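Long-range contacts in beta-ketoacyl-[acyl-carrier-protein] synthase FabY (Pseudomonas aeruginosa, PDB 4CW4), which catalyses the condensation of acetyl-CoA with malonyl-ACP to make acetoacetyl-ACP, the primer that starts fatty acid synthesis: residues A[180-185]-A[594-599]; A[328-333]-A[359-364]; A[453-458]-A[515-520]. One frame throughout, in Å; residues are numbered along the deposited sequence. Where two conformers were deposited one is given.

Contact 1. Residues A[180-185]-A[594-599]; sequences GELYNS and LEIIYN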
ATOM      1  N   GLY A 180      -2.313 -21.888   9.084  1.00 15.63           N
ATOM      2  CA  GLY A 180      -3.533 -21.675   9.826  1.00 16.13           C
ATOM      3  C   GLY A 180      -3.763 -22.619  10.991  1.00 17.56           C
ATOM      4  O   GLY A 180      -4.525 -22.290  11.903  1.00 18.14           O
ATOM      5  N   GLU A 181      -3.128 -23.789  10.966  1.00 17.93           N
ATOM      6  CA  GLU A 181      -3.278 -24.771  12.038  1.00 19.53           C
ATOM      7  C   GLU A 181      -2.412 -24.444  13.247  1.00 17.40           C
ATOM      8  O   GLU A 181      -2.542 -25.068  14.305  1.00 18.25           O
ATOM      9  CB  GLU A 181      -2.919 -26.171  11.533  1.00 23.21           C
ATOM     10  CG  GLU A 181      -3.807 -26.656  10.406  1.00 27.08           C
ATOM     11  CD  GLU A 181      -3.382 -28.015   9.865  1.00 31.05           C
ATOM     12  OE1 GLU A 181      -2.292 -28.512  10.246  1.00 32.52           O
ATOM     13  OE2 GLU A 181      -4.139 -28.578   9.051  1.00 32.87           O
ATOM     14  N   LEU A 182      -1.531 -23.463  13.103  1.00 14.78           N
ATOM     15  CA  LEU A 182      -0.532 -23.216  14.139  1.00 15.67           C
ATOM     16  C   LEU A 182      -0.936 -22.223  15.216  1.00 15.15           C
ATOM     17  O   LEU A 182      -0.195 -22.051  16.201  1.00 16.19           O
ATOM     18  CB  LEU A 182       0.757 -22.746  13.484  1.00 16.16           C
ATOM     19  CG  LEU A 182       1.389 -23.693  12.459  1.00 18.53           C
ATOM     20  CD1 LEU A 182       2.588 -23.006  11.850  1.00 18.40           C
ATOM     21  CD2 LEU A 182       1.797 -25.010  13.081  1.00 19.82           C
ATOM     22  N   TYR A 183      -2.081 -21.563  15.028  1.00 14.57           N
ATOM     23  CA  TYR A 183      -2.577 -20.576  15.990  1.00 14.61           C
ATOM     24  C   TYR A 183      -4.062 -20.403  15.732  1.00 15.11           C
ATOM     25  O   TYR A 183      -4.603 -21.010  14.797  1.00 14.80           O
ATOM     26  CB  TYR A 183      -1.810 -19.229  15.881  1.00 13.49           C
ATOM     27  CG  TYR A 183      -2.235 -18.390  14.696  1.00 12.94           C
ATOM     28  CD1 TYR A 183      -1.765 -18.654  13.411  1.00 12.63           C
ATOM     29  CD2 TYR A 183      -3.109 -17.332  14.861  1.00 13.21           C
ATOM     30  CE1 TYR A 183      -2.172 -17.908  12.353  1.00 12.64           C
ATOM     31  CE2 TYR A 183      -3.527 -16.596  13.806  1.00 11.58           C
ATOM     32  CZ  TYR A 183      -3.047 -16.888  12.546  1.00 11.84           C
ATOM     33  OH  TYR A 183      -3.466 -16.171  11.454  1.00 12.75           O
ATOM     34  N   ASN A 184      -4.712 -19.562  16.540  1.00 16.42           N
ATOM     35  CA  ASN A 184      -6.144 -19.302  16.398  1.00 17.59           C
ATOM     36  C   ASN A 184      -6.431 -18.395  15.201  1.00 16.24           C
ATOM     37  O   ASN A 184      -6.561 -17.183  15.344  1.00 17.23           O
ATOM     38  CB  ASN A 184      -6.704 -18.677  17.678  1.00 22.02           C
ATOM     39  CG  ASN A 184      -8.155 -18.275  17.533  1.00 26.83           C
ATOM     40  OD1 ASN A 184      -8.887 -18.823  16.699  1.00 28.22           O
ATOM     41  ND2 ASN A 184      -8.579 -17.301  18.330  1.00 29.24           N
ATOM     42  N   SER A 185      -6.522 -19.000  14.022  1.00 15.49           N
ATOM     43  CA  SER A 185      -6.511 -18.264  12.759  1.00 15.68           C
ATOM     44  C   SER A 185      -7.897 -18.082  12.145  1.00 16.92           C
ATOM     45  O   SER A 185      -8.009 -17.682  10.979  1.00 16.72           O
ATOM     46  CB  SER A 185      -5.656 -19.020  11.767  1.00 16.24           C
ATOM     47  OG  SER A 185      -6.206 -20.311  11.592  1.00 17.04           O
ATOM     48  N   LEU A 594       6.702 -24.594  17.286  1.00 12.14           N
ATOM     49  CA  LEU A 594       6.942 -23.254  16.739  1.00 12.24           C
ATOM     50  C   LEU A 594       6.441 -22.133  17.656  1.00 12.69           C
ATOM     51  O   LEU A 594       6.875 -20.979  17.526  1.00 13.72           O
ATOM     52  CB  LEU A 594       6.287 -23.136  15.357  1.00 12.83           C
ATOM     53  CG  LEU A 594       6.897 -24.035  14.281  1.00 14.15           C
ATOM     54  CD1 LEU A 594       6.039 -23.993  13.004  1.00 15.79           C
ATOM     55  CD2 LEU A 594       8.333 -23.611  13.993  1.00 14.06           C
ATOM     56  N   GLU A 595       5.535 -22.490  18.568  1.00 13.82           N
ATOM     57  CA  GLU A 595       4.913 -21.574  19.544  1.00 15.44           C
ATOM     58  C   GLU A 595       4.614 -20.194  18.958  1.00 14.09           C
ATOM     59  O   GLU A 595       5.189 -19.167  19.327  1.00 14.95           O
ATOM     60  CB  GLU A 595       5.737 -21.492  20.833  1.00 19.04           C
ATOM     61  CG  GLU A 595       4.963 -20.922  22.035  1.00 22.02           C
ATOM     62  CD  GLU A 595       3.859 -21.837  22.558  1.00 24.81           C
ATOM     63  OE1 GLU A 595       3.801 -23.027  22.175  1.00 24.66           O
ATOM     64  OE2 GLU A 595       3.021 -21.344  23.362  1.00 28.22           O
ATOM     65  N   ILE A 596       3.666 -20.178  18.041  1.00 12.43           N
ATOM     66  CA  ILE A 596       3.305 -18.964  17.344  1.00 12.57           C
ATOM     67  C   ILE A 596       2.705 -17.969  18.330  1.00 13.66           C
ATOM     68  O   ILE A 596       1.836 -18.312  19.137  1.00 15.93           O
ATOM     69  CB  ILE A 596       2.312 -19.277  16.191  1.00 12.42           C
ATOM     70  CG1 ILE A 596       2.937 -20.266  15.208  1.00 12.72           C
ATOM     71  CG2 ILE A 596       1.876 -17.994  15.498  1.00 12.89           C
ATOM     72  CD1 ILE A 596       4.280 -19.875  14.667  1.00 13.16           C
ATOM     73  N   ILE A 597       3.160 -16.729  18.229  1.00 14.37           N
ATOM     74  CA  ILE A 597       2.667 -15.654  19.080  1.00 14.90           C
ATOM     75  C   ILE A 597       1.427 -15.037  18.454  1.00 15.64           C
ATOM     76  O   ILE A 597       1.481 -14.523  17.346  1.00 16.46           O
ATOM     77  CB  ILE A 597       3.737 -14.550  19.246  1.00 16.68           C
ATOM     78  CG1 ILE A 597       5.049 -15.156  19.787  1.00 18.68           C
ATOM     79  CG2 ILE A 597       3.204 -13.440  20.163  1.00 16.89           C
ATOM     80  CD1 ILE A 597       6.282 -14.287  19.581  1.00 21.39           C
ATOM     81  N   TYR A 598       0.315 -15.079  19.175  1.00 14.70           N
ATOM     82  CA  TYR A 598      -0.925 -14.456  18.727  1.00 15.70           C
ATOM     83  C   TYR A 598      -1.681 -14.022  19.976  1.00 16.41           C
ATOM     84  O   TYR A 598      -2.449 -14.790  20.567  1.00 19.06           O
ATOM     85  CB  TYR A 598      -1.788 -15.386  17.873  1.00 15.68           C
ATOM     86  CG  TYR A 598      -3.042 -14.702  17.349  1.00 16.49           C
ATOM     87  CD1 TYR A 598      -2.957 -13.710  16.390  1.00 16.49           C
ATOM     88  CD2 TYR A 598      -4.304 -15.049  17.815  1.00 16.68           C
ATOM     89  CE1 TYR A 598      -4.080 -13.067  15.918  1.00 17.35           C
ATOM     90  CE2 TYR A 598      -5.440 -14.419  17.343  1.00 18.22           C
ATOM     91  CZ  TYR A 598      -5.319 -13.421  16.401  1.00 17.94           C
ATOM     92  OH  TYR A 598      -6.432 -12.777  15.917  1.00 18.98           O
ATOM     93  N   ASN A 599      -1.441 -12.783  20.378  1.00 15.70           N
ATOM     94  CA  ASN A 599      -1.841 -12.293  21.691  1.00 16.96           C
ATOM     95  C   ASN A 599      -3.132 -11.469  21.686  1.00 17.65           C
ATOM     96  O   ASN A 599      -3.264 -10.506  22.463  1.00 17.66           O
ATOM     97  CB  ASN A 599      -0.697 -11.463  22.276  1.00 18.77           C
ATOM     98  CG  ASN A 599      -0.717 -11.409  23.781  1.00 20.07           C
ATOM     99  OD1 ASN A 599      -0.985 -12.407  24.446  1.00 21.37           O
ATOM    100  ND2 ASN A 599      -0.435 -10.236  24.335  1.00 20.02           N
TER
HETATM  101  O   HOH W   1       2.113 -22.699  17.584  1.00 16.62           O

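Contact 2. Residues A[328-333]-A[359-364]; sequences MGALAT and CGFTLA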
ATOM      1  N   MET A 328      -2.351 -10.368 -19.000  1.00 17.82           N
ATOM      2  CA  MET A 328      -1.240  -9.523 -19.430  1.00 19.92           C
ATOM      3  C   MET A 328      -0.152 -10.266 -20.195  1.00 20.33           C
ATOM      4  O   MET A 328       0.799  -9.648 -20.671  1.00 23.22           O
ATOM      5  CB  MET A 328      -0.530  -8.942 -18.219  1.00 20.86           C
ATOM      6  CG  MET A 328      -1.400  -8.276 -17.210  1.00 21.56           C
ATOM      7  SD  MET A 328      -0.406  -7.653 -15.853  1.00 21.96           S
ATOM      8  CE  MET A 328       0.591  -6.410 -16.679  1.00 23.57           C
ATOM      9  N   GLY A 329      -0.250 -11.584 -20.281  1.00 17.81           N
ATOM     10  CA  GLY A 329       0.812 -12.376 -20.878  1.00 17.36           C
ATOM     11  C   GLY A 329       2.045 -12.486 -20.002  1.00 16.60           C
ATOM     12  O   GLY A 329       3.124 -12.773 -20.501  1.00 18.26           O
ATOM     13  N   ALA A 330       1.891 -12.281 -18.697  1.00 14.44           N
ATOM     14  CA  ALA A 330       3.033 -12.204 -17.774  1.00 13.51           C
ATOM     15  C   ALA A 330       3.524 -13.536 -17.249  1.00 11.48           C
ATOM     16  O   ALA A 330       4.671 -13.622 -16.798  1.00 12.27           O
ATOM     17  CB  ALA A 330       2.686 -11.303 -16.603  1.00 15.25           C
ATOM     18  N   LEU A 331       2.664 -14.560 -17.245  1.00 11.06           N
ATOM     19  CA  LEU A 331       2.987 -15.834 -16.590  1.00 11.28           C
ATOM     20  C   LEU A 331       3.393 -16.909 -17.571  1.00 11.45           C
ATOM     21  O   LEU A 331       2.962 -16.902 -18.717  1.00 12.43           O
ATOM     22  CB  LEU A 331       1.800 -16.361 -15.791  1.00 11.04           C
ATOM     23  CG  LEU A 331       1.220 -15.415 -14.730  1.00 10.06           C
ATOM     24  CD1 LEU A 331       0.075 -16.111 -14.011  1.00 10.97           C
ATOM     25  CD2 LEU A 331       2.292 -14.936 -13.745  1.00 12.18           C
ATOM     26  N   ALA A 332       4.214 -17.844 -17.094  1.00 10.79           N
ATOM     27  CA  ALA A 332       4.542 -19.043 -17.861  1.00 10.40           C
ATOM     28  C   ALA A 332       3.323 -19.954 -17.920  1.00 12.20           C
ATOM     29  O   ALA A 332       2.854 -20.436 -16.895  1.00 11.95           O
ATOM     30  CB  ALA A 332       5.685 -19.779 -17.207  1.00 11.42           C
ATOM     31  N   THR A 333       2.832 -20.209 -19.127  1.00 12.45           N
ATOM     32  CA  THR A 333       1.696 -21.111 -19.313  1.00 12.48           C
ATOM     33  C   THR A 333       2.174 -22.517 -19.673  1.00 12.79           C
ATOM     34  O   THR A 333       3.323 -22.718 -20.062  1.00 13.13           O
ATOM     35  CB  THR A 333       0.816 -20.634 -20.464  1.00 14.50           C
ATOM     36  OG1 THR A 333       1.535 -20.769 -21.691  1.00 14.98           O
ATOM     37  CG2 THR A 333       0.379 -19.179 -20.267  1.00 14.59           C
ATOM     38  N   CYS A 359       9.424 -18.044 -20.631  1.00 11.64           N
ATOM     39  CA  CYS A 359       8.136 -17.621 -21.178  1.00 11.37           C
ATOM     40  C   CYS A 359       7.172 -17.044 -20.145  1.00 11.85           C
ATOM     41  O   CYS A 359       5.953 -17.141 -20.303  1.00 14.13           O
ATOM     42  CB  CYS A 359       7.487 -18.798 -21.901  1.00 12.92           C
ATOM     43  SG  CYS A 359       7.200 -20.267 -20.864  1.00 14.76           S
ATOM     44  N   GLY A 360       7.712 -16.373 -19.130  1.00 11.13           N
ATOM     45  CA  GLY A 360       6.885 -15.677 -18.154  1.00 11.02           C
ATOM     46  C   GLY A 360       7.184 -16.129 -16.740  1.00 10.44           C
ATOM     47  O   GLY A 360       7.769 -17.200 -16.516  1.00 10.41           O
ATOM     48  N   PHE A 361       6.770 -15.315 -15.776  1.00  9.71           N
ATOM     49  CA  PHE A 361       7.062 -15.615 -14.395  1.00  9.84           C
ATOM     50  C   PHE A 361       6.077 -16.626 -13.810  1.00  9.55           C
ATOM     51  O   PHE A 361       5.037 -16.936 -14.406  1.00 11.17           O
ATOM     52  CB  PHE A 361       7.254 -14.329 -13.547  1.00 10.22           C
ATOM     53  CG  PHE A 361       5.995 -13.606 -13.103  1.00 12.24           C
ATOM     54  CD1 PHE A 361       5.336 -13.959 -11.942  1.00 12.43           C
ATOM     55  CD2 PHE A 361       5.580 -12.476 -13.767  1.00 14.00           C
ATOM     56  CE1 PHE A 361       4.251 -13.259 -11.483  1.00 14.16           C
ATOM     57  CE2 PHE A 361       4.469 -11.754 -13.309  1.00 14.84           C
ATOM     58  CZ  PHE A 361       3.816 -12.162 -12.166  1.00 14.41           C
ATOM     59  N   THR A 362       6.440 -17.158 -12.651  1.00  9.75           N
ATOM     60  CA  THR A 362       5.615 -18.075 -11.892  1.00 11.45           C
ATOM     61  C   THR A 362       5.200 -17.420 -10.586  1.00 10.33           C
ATOM     62  O   THR A 362       6.040 -16.967  -9.813  1.00 10.49           O
ATOM     63  CB  THR A 362       6.415 -19.350 -11.589  1.00 14.04           C
ATOM     64  OG1 THR A 362       6.637 -20.059 -12.813  1.00 16.82           O
ATOM     65  CG2 THR A 362       5.683 -20.258 -10.599  1.00 13.92           C
ATOM     66  N   LEU A 363       3.898 -17.390 -10.345  0.50 10.15           N
ATOM     67  CA  LEU A 363       3.338 -16.802  -9.149  0.50 10.18           C
ATOM     68  C   LEU A 363       3.653 -17.670  -7.928  0.50  9.18           C
ATOM     69  O   LEU A 363       3.609 -18.892  -8.008  0.50  8.63           O
ATOM     70  CB  LEU A 363       1.833 -16.689  -9.348  0.50 12.01           C
ATOM     71  CG  LEU A 363       1.032 -15.894  -8.346  0.50 12.47           C
ATOM     72  CD1 LEU A 363       1.441 -14.443  -8.374  0.50 13.28           C
ATOM     73  CD2 LEU A 363      -0.433 -16.041  -8.673  0.50 12.01           C
ATOM     74  N   ALA A 364       3.950 -17.036  -6.795  1.00  8.96           N
ATOM     75  CA  ALA A 364       4.317 -17.739  -5.580  1.00  9.19           C
ATOM     76  C   ALA A 364       3.792 -17.027  -4.340  1.00  8.94           C
ATOM     77  O   ALA A 364       3.495 -15.832  -4.363  1.00  9.79           O
ATOM     78  CB  ALA A 364       5.813 -17.870  -5.484  1.00  9.22           C
TER
HETATM   79  O   HOH W   2       3.741 -15.355 -21.130  1.00 23.15           O
HETATM   80  O   HOH W   3       3.640 -20.214 -14.169  1.00 19.17           O
HETATM   81  O   HOH W   4       4.040 -18.806 -21.398  1.00 14.46           O

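Contact 3. Residues A[453-458]-A[515-520]; sequences ILDRVA and QRLSIS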
ATOM      1  N   ILE A 453      21.518  -4.111 -18.129  1.00 11.30           N
ATOM      2  CA  ILE A 453      21.813  -3.200 -17.022  1.00 11.36           C
ATOM      3  C   ILE A 453      23.003  -3.686 -16.196  1.00 11.59           C
ATOM      4  O   ILE A 453      23.930  -2.929 -15.919  1.00 12.02           O
ATOM      5  CB  ILE A 453      20.601  -3.069 -16.105  1.00 12.24           C
ATOM      6  CG1 ILE A 453      19.483  -2.327 -16.832  1.00 13.02           C
ATOM      7  CG2 ILE A 453      20.959  -2.341 -14.812  1.00 12.50           C
ATOM      8  CD1 ILE A 453      18.121  -2.473 -16.185  1.00 14.82           C
ATOM      9  N   LEU A 454      22.986  -4.947 -15.777  1.00 10.89           N
ATOM     10  CA  LEU A 454      24.086  -5.439 -14.946  1.00 11.96           C
ATOM     11  C   LEU A 454      25.424  -5.411 -15.682  1.00 13.24           C
ATOM     12  O   LEU A 454      26.444  -5.035 -15.123  1.00 13.44           O
ATOM     13  CB  LEU A 454      23.797  -6.852 -14.437  1.00 12.51           C
ATOM     14  CG  LEU A 454      22.533  -7.016 -13.601  1.00 11.83           C
ATOM     15  CD1 LEU A 454      22.301  -8.477 -13.271  1.00 13.43           C
ATOM     16  CD2 LEU A 454      22.602  -6.180 -12.336  1.00 11.27           C
ATOM     17  N   ASP A 455      25.402  -5.807 -16.944  1.00 13.76           N
ATOM     18  CA  ASP A 455      26.611  -5.799 -17.754  1.00 15.02           C
ATOM     19  C   ASP A 455      27.175  -4.390 -17.891  1.00 16.02           C
ATOM     20  O   ASP A 455      28.390  -4.178 -17.792  1.00 16.84           O
ATOM     21  CB  ASP A 455      26.294  -6.376 -19.127  1.00 17.80           C
ATOM     22  CG  ASP A 455      27.529  -6.780 -19.892  1.00 21.11           C
ATOM     23  OD1 ASP A 455      28.395  -7.503 -19.335  1.00 23.01           O
ATOM     24  OD2 ASP A 455      27.612  -6.382 -21.066  1.00 22.59           O
ATOM     25  N   ARG A 456      26.312  -3.411 -18.103  0.59 15.83           N
ATOM     26  CA  ARG A 456      26.784  -2.049 -18.311  0.59 16.71           C
ATOM     27  C   ARG A 456      27.258  -1.369 -17.013  0.59 14.88           C
ATOM     28  O   ARG A 456      28.207  -0.576 -17.028  0.59 15.19           O
ATOM     29  CB  ARG A 456      25.712  -1.228 -19.010  0.59 18.50           C
ATOM     30  CG  ARG A 456      25.433  -1.708 -20.427  0.59 21.01           C
ATOM     31  CD  ARG A 456      24.470  -0.778 -21.131  0.59 23.63           C
ATOM     32  NE  ARG A 456      25.042   0.560 -21.231  0.59 25.08           N
ATOM     33  CZ  ARG A 456      24.349   1.666 -21.466  0.59 26.60           C
ATOM     34  NH1 ARG A 456      23.037   1.615 -21.623  0.59 26.85           N
ATOM     35  NH2 ARG A 456      24.980   2.831 -21.522  0.59 27.43           N
ATOM     36  N   VAL A 457      26.633  -1.692 -15.888  1.00 13.69           N
ATOM     37  CA  VAL A 457      27.126  -1.212 -14.605  1.00 12.98           C
ATOM     38  C   VAL A 457      28.456  -1.897 -14.276  1.00 13.21           C
ATOM     39  O   VAL A 457      29.396  -1.249 -13.816  1.00 12.95           O
ATOM     40  CB  VAL A 457      26.097  -1.414 -13.483  1.00 13.24           C
ATOM     41  CG1 VAL A 457      26.696  -1.109 -12.138  1.00 12.90           C
ATOM     42  CG2 VAL A 457      24.890  -0.534 -13.736  1.00 13.79           C
ATOM     43  N   ALA A 458      28.551  -3.201 -14.524  1.00 13.08           N
ATOM     44  CA  ALA A 458      29.821  -3.900 -14.350  1.00 14.28           C
ATOM     45  C   ALA A 458      30.936  -3.223 -15.130  1.00 15.74           C
ATOM     46  O   ALA A 458      32.041  -3.043 -14.623  1.00 15.62           O
ATOM     47  CB  ALA A 458      29.687  -5.349 -14.778  1.00 13.18           C
ATOM     48  N   GLN A 515      28.944 -10.505 -21.143  1.00 15.20           N
ATOM     49  CA  GLN A 515      30.392 -10.313 -21.238  1.00 16.26           C
ATOM     50  C   GLN A 515      31.050 -10.194 -19.862  1.00 15.46           C
ATOM     51  O   GLN A 515      32.093 -10.788 -19.636  1.00 17.13           O
ATOM     52  CB  GLN A 515      30.793  -9.123 -22.131  1.00 18.74           C
ATOM     53  CG  GLN A 515      32.330  -9.046 -22.321  1.00 21.55           C
ATOM     54  CD  GLN A 515      32.821  -7.880 -23.172  1.00 24.90           C
ATOM     55  OE1 GLN A 515      32.047  -7.142 -23.795  1.00 24.89           O
ATOM     56  NE2 GLN A 515      34.133  -7.710 -23.198  1.00 27.76           N
ATOM     57  N   ARG A 516      30.431  -9.437 -18.954  1.00 14.38           N
ATOM     58  CA  ARG A 516      30.989  -9.201 -17.621  1.00 14.25           C
ATOM     59  C   ARG A 516      30.258  -9.916 -16.483  1.00 13.25           C
ATOM     60  O   ARG A 516      30.514  -9.623 -15.323  1.00 14.45           O
ATOM     61  CB  ARG A 516      31.039  -7.692 -17.350  1.00 16.89           C
ATOM     62  CG  ARG A 516      32.177  -7.019 -18.115  1.00 20.87           C
ATOM     63  CD  ARG A 516      31.838  -5.637 -18.609  1.00 24.73           C
ATOM     64  NE  ARG A 516      30.882  -5.686 -19.719  1.00 27.15           N
ATOM     65  CZ  ARG A 516      31.076  -5.180 -20.940  1.00 26.27           C
ATOM     66  NH1 ARG A 516      32.217  -4.589 -21.273  1.00 26.23           N
ATOM     67  NH2 ARG A 516      30.107  -5.274 -21.839  1.00 25.95           N
ATOM     68  N   LEU A 517      29.392 -10.872 -16.816  1.00 12.45           N
ATOM     69  CA  LEU A 517      28.589 -11.581 -15.823  1.00 12.31           C
ATOM     70  C   LEU A 517      28.931 -13.058 -15.803  1.00 13.45           C
ATOM     71  O   LEU A 517      29.271 -13.649 -16.842  1.00 15.40           O
ATOM     72  CB  LEU A 517      27.084 -11.442 -16.113  1.00 12.95           C
ATOM     73  CG  LEU A 517      26.518 -10.039 -16.333  1.00 12.32           C
ATOM     74  CD1 LEU A 517      25.024 -10.073 -16.598  1.00 12.43           C
ATOM     75  CD2 LEU A 517      26.816  -9.121 -15.165  1.00 12.70           C
ATOM     76  N   SER A 518      28.813 -13.652 -14.621  1.00 13.03           N
ATOM     77  CA  SER A 518      28.972 -15.090 -14.462  1.00 13.63           C
ATOM     78  C   SER A 518      27.660 -15.687 -13.966  1.00 12.75           C
ATOM     79  O   SER A 518      27.325 -15.606 -12.772  1.00 13.39           O
ATOM     80  CB  SER A 518      30.098 -15.423 -13.488  1.00 15.32           C
ATOM     81  OG  SER A 518      30.154 -16.819 -13.222  1.00 17.63           O
ATOM     82  N   ILE A 519      26.912 -16.248 -14.910  1.00 12.86           N
ATOM     83  CA  ILE A 519      25.594 -16.821 -14.656  1.00 13.68           C
ATOM     84  C   ILE A 519      25.687 -18.330 -14.860  1.00 14.33           C
ATOM     85  O   ILE A 519      25.920 -18.802 -15.982  1.00 16.32           O
ATOM     86  CB  ILE A 519      24.527 -16.271 -15.632  1.00 13.77           C
ATOM     87  CG1 ILE A 519      24.466 -14.737 -15.590  1.00 14.24           C
ATOM     88  CG2 ILE A 519      23.166 -16.826 -15.265  1.00 14.95           C
ATOM     89  CD1 ILE A 519      23.720 -14.117 -16.731  1.00 16.05           C
ATOM     90  N   SER A 520      25.546 -19.095 -13.782  1.00 14.62           N
ATOM     91  CA  SER A 520      25.757 -20.527 -13.852  1.00 15.54           C
ATOM     92  C   SER A 520      24.510 -21.310 -13.473  1.00 14.12           C
ATOM     93  O   SER A 520      23.723 -20.862 -12.626  1.00 13.43           O
ATOM     94  CB  SER A 520      26.885 -20.923 -12.915  1.00 18.48           C
ATOM     95  OG  SER A 520      27.092 -22.318 -12.957  1.00 20.58           O
TER
HETATM   96  O   HOH W   5      27.843  -8.435 -22.937  1.00 16.15           O

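Contact 1. Residues A[180-185]-A[594-599]
Leu182 O and Ile596 N face each other across a shared water molecule, which donates to Leu182 O at 2.8 Å and accepts from Ile596 N. The water is the polar link between the two loops; apolar side chains make the direct contact. The CB of Leu182 rests against Ile596 CG1 at 3.7 Å, and the leucine's branched end reaches along the loop until its CD1 meets Leu594 CD1. The other branch of Ile596, CG2, touches Tyr183 CB. Farther along, two tyrosines close the row. With CG of Tyr598 anti to its own N (chi1 -177°), the ring stands up beside the partner loop and receives Tyr183 CD2 over one face, 3.6 Å from Tyr598 CG. The ring planes are 53° apart, too tilted for a stack and too far from perpendicular for a T. Asn184 O approaches the same ring obliquely, 3.6 Å from Tyr598 CE2. The hydroxyl of Tyr183 is hydrogen-bonded to ND1 of His188, whose ring also meets that of Tyr598. Within the first loop, Ser185 OG donates to Gly180 O at 2.6 Å, in the carbonyl plane and on a lone pair. Leu182, Tyr183 and Ile596 also pack on helix 190-204. In this contact near the surface of the ketosynthase, the loop after helix 565-590 lies beside the loop that leads into helix 190-204 of the thiolase-like fold.

Contact 2. Residues A[328-333]-A[359-364]
The inter-helix turn of 328-333 meets the connection 359-364, which leads into strand 366-374, beside the ketosynthase active site, and a single beta bridge between Leu331 and Phe361 joins them. Phe361 supplies both of its backbone polar atoms: its N donates to Ala330 O at 2.9 Å, in the plane of that carbonyl, and its O accepts from Ala332 N at 3.0 Å, with the donor tilted 31° from the carbonyl plane. Leu331 CA adds a CA-H...O contact to the same Phe361 O. The backbones can come this close because Gly360 has no side chain; its CA sits 3.3 Å from Ala330 O.

The phenyl ring is turned back over the bridge by its first torsion (chi1 79°, CG between N and C). Leu331 CD2 then lies over one ring face in a CH-pi contact, 3.5 Å from the centroid of the Phe361 ring, while Ala330 CB reaches Phe361 CE2. The ring also meets His477, a predicted active-site residue, and comes within about 6 Å of the side chain of Cys286, the inferred catalytic cysteine, consistent with a place in the wall of the catalytic pocket. Around the bridge, Gly329 closes helix 319-327 with a Schellman motif, and the Thr333 side chain caps Gly336 N at the start of helix 334-341. Ala332 CB packs against Cys359 SG at 4.0 Å, and a water accepts from Thr333 N and lies 2.8 Å from Cys359 O.

Contact 3. Residues A[453-458]-A[515-520]
Asp455 and Arg516 lie across each other at about a right angle where helix 444-461 packs beside strand 517-519 and the residues that lead into it, a helix-on-sheet layer of the thiolase-like fold. The guanidinium grips the carboxylate side-on, NE to one oxygen and NH2 to the other, forming a salt bridge whose straighter arm, Arg516 NH2 to Asp455 OD2, is 2.8 Å long at 174°. The planes of the two groups are nevertheless 50° apart. Both oxygens lie close to the guanidinium plane, yet both nitrogens stand well above the carboxylate plane. Asp455 OD1 also takes a second donor: Arg516 N lies 2.8 Å from Asp455 OD1, nearly along its C-O axis. The side-chain bond, Arg516 NE to Asp455 OD1, is 3.1 Å. One oxygen thus ties down both the backbone and the side chain of the same arginine, which folds back through bends at chi2 and chi3 to reach it. Such a doubly gripped carboxylate, largely buried, would be expected to remain ionised. Beside the ion pair the contact is apolar. Ala458 CB, one helical turn beyond Leu454, packs on Arg516 CB at 3.7 Å, and Leu454 CB on Leu517 CD2 at 3.8 Å. Trp466, on the neighbouring strand 466-469, touches both Ala458 and Leu517. On the carboxylate itself, a water donates to Asp455 OD2 and accepts from Gln515 N at 3.0 Å.

How the contacts relate
Contact 1 spans the sequence most widely, and the other two contacts fall in series between its halves, contact 2 first and contact 3 after. In space all three are separate: the centres of contacts 1 and 2 are about 33 Å apart, those of 2 and 3 about 24 Å, and those of 1 and 3 about 44 Å. Contact 1 lies on the opposite side of the chain's centre from the others. Contact 2 comes closest to the probable active site, with Phe361 against His477; contact 3 joins helix 444-461 to strand 517-519 and the residues before it, and contact 1 lays the loop after helix 565-590 beside the one before helix 190-204.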